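Local coordinates for mannan endo-1,4-beta-mannosidase (Mytilus edulis, PDB 2C0H), which hydrolyses the beta-1,4-linked backbone of mannans at internal positions, cutting manno-oligosaccharides of four or more units but leaving mannobiose and mannotriose intact, at residues 92-95 with 96-100; 38-41 with 42-46; 66-69 with 70-73. The protein carries 3 engineered substitutions. All coordinates share one frame; numbering follows the deposited sequence.

Contact 1: 92-95 with 96-100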
ATOM      1  N   ASP A  92     -13.304 -10.145 -12.621  1.00 15.21           N
ATOM      2  CA  ASP A  92     -11.980  -9.697 -13.137  1.00 15.37           C
ATOM      3  C   ASP A  92     -10.896  -9.829 -12.062  1.00 15.21           C
ATOM      4  O   ASP A  92      -9.805 -10.333 -12.321  1.00 15.77           O
ATOM      5  CB  ASP A  92     -12.017  -8.238 -13.602  1.00 15.39           C
ATOM      6  CG  ASP A  92     -12.513  -8.055 -15.040  1.00 16.48           C
ATOM      7  OD1 ASP A  92     -12.943  -9.010 -15.712  1.00 18.12           O
ATOM      8  OD2 ASP A  92     -12.452  -6.893 -15.480  1.00 18.57           O
ATOM      9  N   MET A  93     -11.172  -9.357 -10.851  1.00 14.65           N
ATOM     10  CA  MET A  93     -10.198  -9.463  -9.762  1.00 14.43           C
ATOM     11  C   MET A  93      -9.910 -10.946  -9.442  1.00 14.26           C
ATOM     12  O   MET A  93      -8.766 -11.320  -9.200  1.00 14.57           O
ATOM     13  CB  MET A  93     -10.683  -8.690  -8.516  1.00 13.85           C
ATOM     14  CG  MET A  93     -10.713  -7.157  -8.697  1.00 13.70           C
ATOM     15  SD  MET A  93     -11.511  -6.240  -7.346  1.00 16.03           S
ATOM     16  CE  MET A  93     -10.151  -6.190  -6.172  1.00 16.38           C
ATOM     17  N   ARG A  94     -10.943 -11.789  -9.451  1.00 14.53           N
ATOM     18  CA  ARG A  94     -10.794 -13.214  -9.170  1.00 15.38           C
ATOM     19  C   ARG A  94      -9.976 -13.913 -10.249  1.00 14.83           C
ATOM     20  O   ARG A  94      -9.181 -14.779  -9.930  1.00 15.63           O
ATOM     21  CB  ARG A  94     -12.156 -13.897  -8.996  1.00 15.74           C
ATOM     22  CG  ARG A  94     -12.098 -15.113  -8.115  1.00 17.59           C
ATOM     23  CD  ARG A  94     -13.413 -15.848  -8.069  1.00 17.63           C
ATOM     24  NE  ARG A  94     -14.483 -15.115  -7.383  1.00 18.89           N
ATOM     25  CZ  ARG A  94     -14.603 -15.011  -6.060  1.00 19.52           C
ATOM     26  NH1 ARG A  94     -13.697 -15.539  -5.241  1.00 21.09           N
ATOM     27  NH2 ARG A  94     -15.638 -14.360  -5.541  1.00 20.94           N
ATOM     28  N   ALA A  95     -10.152 -13.531 -11.516  1.00 14.99           N
ATOM     29  CA  ALA A  95      -9.384 -14.163 -12.606  1.00 14.37           C
ATOM     30  C   ALA A  95      -7.905 -13.864 -12.424  1.00 14.53           C
ATOM     31  O   ALA A  95      -7.068 -14.742 -12.634  1.00 14.59           O
ATOM     32  CB  ALA A  95      -9.853 -13.695 -13.957  1.00 14.86           C
ATOM     33  N   TYR A  96      -7.593 -12.621 -12.068  1.00 13.55           N
ATOM     34  CA  TYR A  96      -6.206 -12.212 -11.804  1.00 13.14           C
ATOM     35  C   TYR A  96      -5.644 -12.966 -10.617  1.00 13.19           C
ATOM     36  O   TYR A  96      -4.524 -13.460 -10.655  1.00 13.02           O
ATOM     37  CB  TYR A  96      -6.095 -10.691 -11.592  1.00 13.42           C
ATOM     38  CG  TYR A  96      -4.687 -10.172 -11.341  1.00 13.62           C
ATOM     39  CD1 TYR A  96      -3.620 -10.561 -12.153  1.00 13.84           C
ATOM     40  CD2 TYR A  96      -4.425  -9.256 -10.330  1.00 13.62           C
ATOM     41  CE1 TYR A  96      -2.335 -10.072 -11.924  1.00 12.73           C
ATOM     42  CE2 TYR A  96      -3.144  -8.768 -10.106  1.00 14.65           C
ATOM     43  CZ  TYR A  96      -2.101  -9.178 -10.908  1.00 13.21           C
ATOM     44  OH  TYR A  96      -0.824  -8.673 -10.675  1.00 15.38           O
ATOM     45  N   LEU A  97      -6.422 -13.057  -9.548  1.00 13.18           N
ATOM     46  CA  LEU A  97      -5.981 -13.821  -8.380  1.00 13.11           C
ATOM     47  C   LEU A  97      -5.710 -15.304  -8.708  1.00 13.62           C
ATOM     48  O   LEU A  97      -4.767 -15.879  -8.166  1.00 13.86           O
ATOM     49  CB  LEU A  97      -6.986 -13.665  -7.220  1.00 13.03           C
ATOM     50  CG  LEU A  97      -7.006 -12.276  -6.569  1.00 12.57           C
ATOM     51  CD1 LEU A  97      -8.274 -12.140  -5.716  1.00 12.79           C
ATOM     52  CD2 LEU A  97      -5.756 -11.994  -5.722  1.00 13.42           C
ATOM     53  N   HIS A  98      -6.510 -15.912  -9.592  1.00 14.05           N
ATOM     54  CA  HIS A  98      -6.288 -17.312  -9.997  1.00 14.86           C
ATOM     55  C   HIS A  98      -4.993 -17.431 -10.787  1.00 14.77           C
ATOM     56  O   HIS A  98      -4.253 -18.383 -10.591  1.00 14.76           O
ATOM     57  CB  HIS A  98      -7.437 -17.871 -10.825  1.00 16.18           C
ATOM     58  CG  HIS A  98      -8.692 -18.122 -10.052  1.00 18.11           C
ATOM     59  ND1 HIS A  98      -8.741 -18.159  -8.676  1.00 24.36           N
ATOM     60  CD2 HIS A  98      -9.950 -18.366 -10.481  1.00 22.01           C
ATOM     61  CE1 HIS A  98      -9.982 -18.407  -8.290  1.00 22.56           C
ATOM     62  NE2 HIS A  98     -10.735 -18.533  -9.367  1.00 23.87           N
ATOM     63  N   ALA A  99      -4.717 -16.469 -11.661  1.00 14.93           N
ATOM     64  CA  ALA A  99      -3.433 -16.435 -12.381  1.00 14.87           C
ATOM     65  C   ALA A  99      -2.240 -16.297 -11.433  1.00 15.16           C
ATOM     66  O   ALA A  99      -1.226 -16.987 -11.584  1.00 14.80           O
ATOM     67  CB  ALA A  99      -3.439 -15.304 -13.405  1.00 14.97           C
ATOM     68  N   ALA A 100      -2.358 -15.420 -10.441  1.00 14.28           N
ATOM     69  CA  ALA A 100      -1.302 -15.211  -9.452  1.00 14.78           C
ATOM     70  C   ALA A 100      -1.057 -16.499  -8.648  1.00 14.89           C
ATOM     71  O   ALA A 100       0.088 -16.887  -8.414  1.00 15.36           O
ATOM     72  CB  ALA A 100      -1.657 -14.051  -8.517  1.00 14.65           C
TER
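Arg-94 and His-98 stand side by side on successive turns of the helix and point the same way. Their meeting is aliphatic against imidazole: Arg-94 CG lies 3.9 Å from His-98 NE2, with CE1 of the same ring as close. The guanidinium does not stack on the ring, since the two planes are 43° apart and Arg-94 NE stays 5.4 Å from His-98 NE2. A bend at chi3 turns the head of Arg-94 off this line, to a salt bridge from NH1 to Glu-152 and a hydrogen bond from NH2 to the carbonyl of Ala-148.

His-98 carries CG anti to its carbonyl carbon (chi1 -71°), a setting that folds the ring back over the preceding turn. One face thereby covers Arg-94 O, which is 3.4 Å from His-98 CG and offset toward the ring rim. The same oxygen accepts the amide of His-98, N to O 2.9 Å, and is thus both bonded and roofed.

Leu-97 repeats the pattern one residue earlier. Its CG sits 3.3 Å from Met-93 O, the oxygen that accepts from Leu-97 N at 2.9 Å with an N-H...O angle of 163°. The Tyr-96 ring instead leads away from 92-95, toward Phe-47 and Leu-51 of helix 40-56.

The i to i+4 bonds from Asp-92 O through Ala-95 O are unbroken, as in a regular alpha helix. With Met-93 and Leu-97 turned to strand 106-113 and Arg-94 and His-98 only partly buried, this is one of the amphipathic outer helices of the TIM barrel, the helix of the crossover from strand 61-68 to strand 106-113.

Contact 2: 38-41 with 42-46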
ATOM      1  N   ASN A  38     -15.120  -5.538 -18.034  1.00 20.17           N
ATOM      2  CA  ASN A  38     -14.393  -6.478 -18.886  1.00 20.30           C
ATOM      3  C   ASN A  38     -12.999  -5.964 -19.267  1.00 20.27           C
ATOM      4  O   ASN A  38     -12.494  -6.283 -20.339  1.00 20.42           O
ATOM      5  CB  ASN A  38     -15.215  -6.793 -20.142  1.00 21.32           C
ATOM      6  CG  ASN A  38     -16.512  -7.518 -19.823  1.00 23.70           C
ATOM      7  OD1 ASN A  38     -16.500  -8.675 -19.394  1.00 28.12           O
ATOM      8  ND2 ASN A  38     -17.639  -6.839 -20.023  1.00 28.03           N
ATOM      9  N   GLN A  39     -12.382  -5.194 -18.369  1.00 19.09           N
ATOM     10  CA  GLN A  39     -11.093  -4.561 -18.651  1.00 19.23           C
ATOM     11  C   GLN A  39      -9.923  -5.495 -18.363  1.00 18.86           C
ATOM     12  O   GLN A  39      -8.855  -5.310 -18.931  1.00 18.02           O
ATOM     13  CB  GLN A  39     -10.949  -3.202 -17.920  1.00 19.48           C
ATOM     14  CG  GLN A  39     -11.887  -2.103 -18.483  1.00 19.64           C
ATOM     15  CD  GLN A  39     -11.928  -0.785 -17.678  1.00 20.25           C
ATOM     16  OE1 GLN A  39     -11.776   0.303 -18.253  1.00 23.99           O
ATOM     17  NE2 GLN A  39     -12.161  -0.872 -16.364  1.00 22.26           N
ATOM     18  N   TYR A  40     -10.094  -6.497 -17.499  1.00 18.09           N
ATOM     19  CA  TYR A  40      -8.967  -7.390 -17.195  1.00 18.51           C
ATOM     20  C   TYR A  40      -8.529  -8.164 -18.438  1.00 19.04           C
ATOM     21  O   TYR A  40      -7.330  -8.293 -18.694  1.00 18.69           O
ATOM     22  CB  TYR A  40      -9.276  -8.365 -16.045  1.00 18.34           C
ATOM     23  CG  TYR A  40      -8.151  -9.339 -15.806  1.00 18.00           C
ATOM     24  CD1 TYR A  40      -6.926  -8.896 -15.325  1.00 17.49           C
ATOM     25  CD2 TYR A  40      -8.291 -10.692 -16.110  1.00 17.48           C
ATOM     26  CE1 TYR A  40      -5.874  -9.777 -15.143  1.00 17.37           C
ATOM     27  CE2 TYR A  40      -7.245 -11.584 -15.906  1.00 18.55           C
ATOM     28  CZ  TYR A  40      -6.040 -11.111 -15.425  1.00 17.39           C
ATOM     29  OH  TYR A  40      -4.988 -11.976 -15.232  1.00 19.46           O
ATOM     30  N   SER A  41      -9.495  -8.650 -19.214  1.00 19.52           N
ATOM     31  CA  SER A  41      -9.199  -9.435 -20.417  1.00 20.62           C
ATOM     32  C   SER A  41      -8.294  -8.653 -21.366  1.00 20.99           C
ATOM     33  O   SER A  41      -7.466  -9.240 -22.060  1.00 21.30           O
ATOM     34  CB  SER A  41     -10.484  -9.879 -21.123  1.00 21.15           C
ATOM     35  OG  SER A  41     -11.196  -8.779 -21.654  1.00 25.25           O
ATOM     36  N   LYS A  42      -8.445  -7.328 -21.376  1.00 20.75           N
ATOM     37  CA  LYS A  42      -7.630  -6.448 -22.218  1.00 21.34           C
ATOM     38  C   LYS A  42      -6.153  -6.382 -21.788  1.00 21.19           C
ATOM     39  O   LYS A  42      -5.265  -6.319 -22.646  1.00 22.50           O
ATOM     40  CB  LYS A  42      -8.257  -5.049 -22.277  1.00 21.67           C
ATOM     41  CG  LYS A  42      -9.668  -5.027 -22.886  1.00 22.94           C
ATOM     42  CD  LYS A  42     -10.381  -3.707 -22.639  1.00 24.24           C
ATOM     43  CE  LYS A  42     -11.746  -3.652 -23.341  1.00 26.49           C
ATOM     44  NZ  LYS A  42     -12.568  -4.884 -23.127  1.00 29.55           N
ATOM     45  N   GLY A  43      -5.887  -6.438 -20.482  1.00 20.09           N
ATOM     46  CA  GLY A  43      -4.516  -6.338 -19.952  1.00 19.94           C
ATOM     47  C   GLY A  43      -3.923  -7.654 -19.474  1.00 19.45           C
ATOM     48  O   GLY A  43      -2.763  -7.697 -19.046  1.00 17.95           O
ATOM     49  N   LYS A  44      -4.721  -8.718 -19.550  1.00 19.76           N
ATOM     50  CA  LYS A  44      -4.358 -10.050 -19.055  1.00 20.28           C
ATOM     51  C   LYS A  44      -2.978 -10.523 -19.519  1.00 19.56           C
ATOM     52  O   LYS A  44      -2.215 -11.067 -18.727  1.00 19.03           O
ATOM     53  CB  LYS A  44      -5.450 -11.051 -19.460  1.00 21.00           C
ATOM     54  CG  LYS A  44      -5.143 -12.525 -19.262  1.00 21.85           C
ATOM     55  CD  LYS A  44      -6.387 -13.367 -19.522  1.00 23.77           C
ATOM     56  CE  LYS A  44      -6.794 -13.392 -20.993  1.00 27.31           C
ATOM     57  NZ  LYS A  44      -5.905 -14.256 -21.821  1.00 30.16           N
ATOM     58  N   SER A  45      -2.636 -10.319 -20.785  1.00 19.18           N
ATOM     59  CA  SER A  45      -1.322 -10.796 -21.246  1.00 19.25           C
ATOM     60  C   SER A  45      -0.121 -10.121 -20.526  1.00 18.80           C
ATOM     61  O   SER A  45       0.885 -10.792 -20.229  1.00 18.09           O
ATOM     62  CB  SER A  45      -1.213 -10.675 -22.770  1.00 20.16           C
ATOM     63  OG  SER A  45      -1.301  -9.330 -23.182  1.00 24.39           O
ATOM     64  N   THR A  46      -0.230  -8.822 -20.224  1.00 17.66           N
ATOM     65  CA  THR A  46       0.813  -8.077 -19.494  1.00 16.86           C
ATOM     66  C   THR A  46       0.840  -8.488 -18.025  1.00 15.68           C
ATOM     67  O   THR A  46       1.896  -8.707 -17.445  1.00 15.21           O
ATOM     68  CB  THR A  46       0.608  -6.545 -19.594  1.00 17.45           C
ATOM     69  OG1 THR A  46       0.594  -6.156 -20.984  1.00 19.94           O
ATOM     70  CG2 THR A  46       1.687  -5.793 -18.864  1.00 18.77           C
TER
HETATM   71  O   HOH W   1      -4.598  -9.463 -22.893  1.00 30.05           O
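Lys-42 folds back along the chain so that its ammonium returns to the residue four places earlier: NZ donates to Asn-38 O at 3.1 Å. The chain is extended until a bend at chi4 (47°) tips NZ onto that oxygen, which it meets from above the carbonyl plane and not on a lone pair. Along the way CB passes 3.4 Å from Gln-39 O, while the Lys-42 amide makes only a weak bond to the same atom. Because Lys-42 is exposed and also touches a crystal neighbour, the lattice may have some influence on its pose.

Lys-44 uses its methylenes. CB lies over one face of the Tyr-40 ring, 4.3 Å from the centroid and 21° off the ring normal, a CH-pi contact in which the two side chains cross at about a right angle. The Tyr-40 ring reaches this position with CG anti to the backbone N (chi1 176°), and Ala-95 and Ala-99 of helix 89-102 also pack against it. With an alanine at this position, Lys-44 CB is likely to lose its aromatic platform, and a gap would probably open toward Ala-95 and Ala-99.

Ser-41 contributes mainly through its backbone. Water 1 donates to Ser-41 O at 3.0 Å and accepts from Ser-45 N at 3.0 Å, spanning the place where a direct helical bond would be expected. Further back, Tyr-40 O accepts from Gly-43 N at 3.0 Å and, weakly, from the amide of Lys-44.

Short-range i to i+3 bonding, a bridging water and a kink at 45-46 mark an irregular opening section of helix 40-56, which connects strands 17-25 and 61-68 in a beta-alpha-beta unit.

Contact 3: 66-69 with 70-73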
ATOM      1  N   LEU A  66      -6.136   0.026  -7.920  1.00 12.78           N
ATOM      2  CA  LEU A  66      -7.497  -0.333  -8.299  1.00 12.87           C
ATOM      3  C   LEU A  66      -8.347   0.900  -8.708  1.00 13.03           C
ATOM      4  O   LEU A  66      -8.397   1.247  -9.889  1.00 14.36           O
ATOM      5  CB  LEU A  66      -8.152  -1.150  -7.163  1.00 12.98           C
ATOM      6  CG  LEU A  66      -9.482  -1.846  -7.509  1.00 13.56           C
ATOM      7  CD1 LEU A  66      -9.299  -2.994  -8.481  1.00 15.66           C
ATOM      8  CD2 LEU A  66     -10.136  -2.386  -6.253  1.00 14.29           C
ATOM      9  N   HIS A  67      -8.969   1.608  -7.769  1.00 13.12           N
ATOM     10  CA  HIS A  67      -9.863   2.730  -8.151  1.00 13.47           C
ATOM     11  C   HIS A  67      -9.138   4.012  -8.557  1.00 14.07           C
ATOM     12  O   HIS A  67      -9.591   4.697  -9.477  1.00 14.02           O
ATOM     13  CB  HIS A  67     -10.832   3.112  -7.030  1.00 13.57           C
ATOM     14  CG  HIS A  67     -11.564   1.965  -6.413  1.00 12.90           C
ATOM     15  ND1 HIS A  67     -12.267   1.036  -7.144  1.00 13.89           N
ATOM     16  CD2 HIS A  67     -11.794   1.674  -5.111  1.00 13.20           C
ATOM     17  CE1 HIS A  67     -12.858   0.188  -6.316  1.00 13.87           C
ATOM     18  NE2 HIS A  67     -12.589   0.559  -5.077  1.00 12.91           N
ATOM     19  N   ILE A  68      -8.066   4.348  -7.826  1.00 14.00           N
ATOM     20  CA  ILE A  68      -7.223   5.538  -8.020  1.00 14.97           C
ATOM     21  C   ILE A  68      -7.946   6.830  -7.615  1.00 14.47           C
ATOM     22  O   ILE A  68      -7.823   7.266  -6.461  1.00 13.82           O
ATOM     23  CB  ILE A  68      -6.587   5.545  -9.420  1.00 14.37           C
ATOM     24  CG1 ILE A  68      -5.822   4.215  -9.598  1.00 15.52           C
ATOM     25  CG2 ILE A  68      -5.675   6.754  -9.576  1.00 15.32           C
ATOM     26  CD1 ILE A  68      -4.852   4.133 -10.785  1.00 16.43           C
ATOM     27  N   GLU A  69      -8.697   7.439  -8.528  1.00 15.99           N
ATOM     28  CA  GLU A  69      -9.526   8.608  -8.185  1.00 17.64           C
ATOM     29  C   GLU A  69     -10.969   8.394  -8.643  1.00 18.17           C
ATOM     30  O   GLU A  69     -11.713   9.364  -8.817  1.00 20.19           O
ATOM     31  CB  GLU A  69      -8.983   9.887  -8.846  1.00 18.36           C
ATOM     32  CG  GLU A  69      -7.742  10.514  -8.229  1.00 20.22           C
ATOM     33  CD  GLU A  69      -7.374  11.831  -8.923  1.00 21.45           C
ATOM     34  OE1 GLU A  69      -7.464  12.903  -8.295  1.00 25.85           O
ATOM     35  OE2 GLU A  69      -7.025  11.793 -10.123  1.00 27.26           O
ATOM     36  N   GLY A  70     -11.347   7.142  -8.876  1.00 17.23           N
ATOM     37  CA  GLY A  70     -12.708   6.799  -9.271  1.00 17.61           C
ATOM     38  C   GLY A  70     -13.036   7.010 -10.733  1.00 17.66           C
ATOM     39  O   GLY A  70     -14.201   7.181 -11.073  1.00 17.81           O
ATOM     40  N   GLU A  71     -12.032   6.953 -11.603  1.00 18.04           N
ATOM     41  CA  GLU A  71     -12.244   7.097 -13.056  1.00 18.48           C
ATOM     42  C   GLU A  71     -13.224   6.081 -13.683  1.00 18.70           C
ATOM     43  O   GLU A  71     -14.062   6.465 -14.509  1.00 19.70           O
ATOM     44  CB  GLU A  71     -10.895   7.003 -13.798  1.00 19.13           C
ATOM     45  CG  GLU A  71      -9.937   8.186 -13.576  1.00 21.17           C
ATOM     46  CD  GLU A  71      -8.918   8.009 -12.448  1.00 23.85           C
ATOM     47  OE1 GLU A  71      -7.782   8.529 -12.592  1.00 24.09           O
ATOM     48  OE2 GLU A  71      -9.243   7.396 -11.410  1.00 20.32           O
ATOM     49  N   SER A  72     -13.100   4.796 -13.330  1.00 17.64           N
ATOM     50  CA  SER A  72     -13.942   3.725 -13.903  1.00 17.86           C
ATOM     51  C   SER A  72     -14.669   2.867 -12.862  1.00 17.15           C
ATOM     52  O   SER A  72     -15.717   2.302 -13.165  1.00 17.23           O
ATOM     53  CB  SER A  72     -13.149   2.841 -14.884  1.00 18.86           C
ATOM     54  OG  SER A  72     -12.169   2.064 -14.233  1.00 22.81           O
ATOM     55  N   THR A  73     -14.116   2.769 -11.655  1.00 15.65           N
ATOM     56  CA  THR A  73     -14.727   2.031 -10.539  1.00 15.94           C
ATOM     57  C   THR A  73     -14.468   2.809  -9.235  1.00 15.07           C
ATOM     58  O   THR A  73     -13.501   3.538  -9.128  1.00 14.04           O
ATOM     59  CB  THR A  73     -14.159   0.591 -10.400  1.00 15.82           C
ATOM     60  OG1 THR A  73     -12.795   0.648  -9.946  1.00 17.52           O
ATOM     61  CG2 THR A  73     -14.226  -0.194 -11.732  1.00 17.01           C
TER
HETATM   62  O   HOH W   2     -11.011   3.707 -11.577  1.00 15.45           O
HETATM   63  O   HOH W   3      -5.654   9.906 -11.161  1.00 27.20           O
HETATM   64  O   HOH W   4      -9.082  11.499 -12.281  1.00 34.25           O
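His-67 ND1 donates to Thr-73 OG1 at 2.9 Å, nearly straight at 165° and with the oxygen at the ring edge only 4° out of plane. A second side-chain hydrogen bond lies just after the strand: Glu-71, bent at chi2, swings its carboxylate back so that OE2 accepts the Glu-69 amide, N to OE2 2.9 Å, on its syn side.

The backbone closes a turn as well, Gly-70 N donating to His-67 O at 3.1 Å. Gly-70 has positive phi, and a CB there would clash with Glu-69 O.

Water supplies a third kind of link. Water 2 accepts from Ser-72 N at 2.9 Å and lies 2.7 Å from His-67 O. Waters 3 and 4 lie between the two carboxylates, whose planes are 74° apart; Glu-69 OE2 and Glu-71 OE1 are separated by 4.2 Å.

Nonpolar contact is slighter: Ile-68 CB lies 3.8 Å from Glu-71 OE2.

Since His-67 ND1 is a donor and NE2 bonds Tyr-137 OH, the ring's rotation is fixed from two edges. The Glu-69 carboxylate bonds His-121 and Gln-118 N; these partners and the waters probably temper the repulsion between the two acids.

Overall arrangement
In chain order contact 2 comes first, then contact 3, then contact 1, with each closing before the next opens. They lie on three elements of one TIM barrel: helix 40-56, the end of strand 61-68 with its loop, and helix 89-102. The centres of contacts 1 and 2 are about 11 Å apart, and these neighbouring outer helices touch directly, Asp-92 OD2 making a probable hydrogen bond to Tyr-40 N at 3.1 Å. Contact 3 lies about 16 Å from contact 2 and 18 Å from contact 1, which it meets through Met-93 CE and Leu-66 CD2. Contacts 1 and 2 thus belong to the outer helical layer, while contact 3 ends the strand carrying Trp-65, a probable substrate-binding residue.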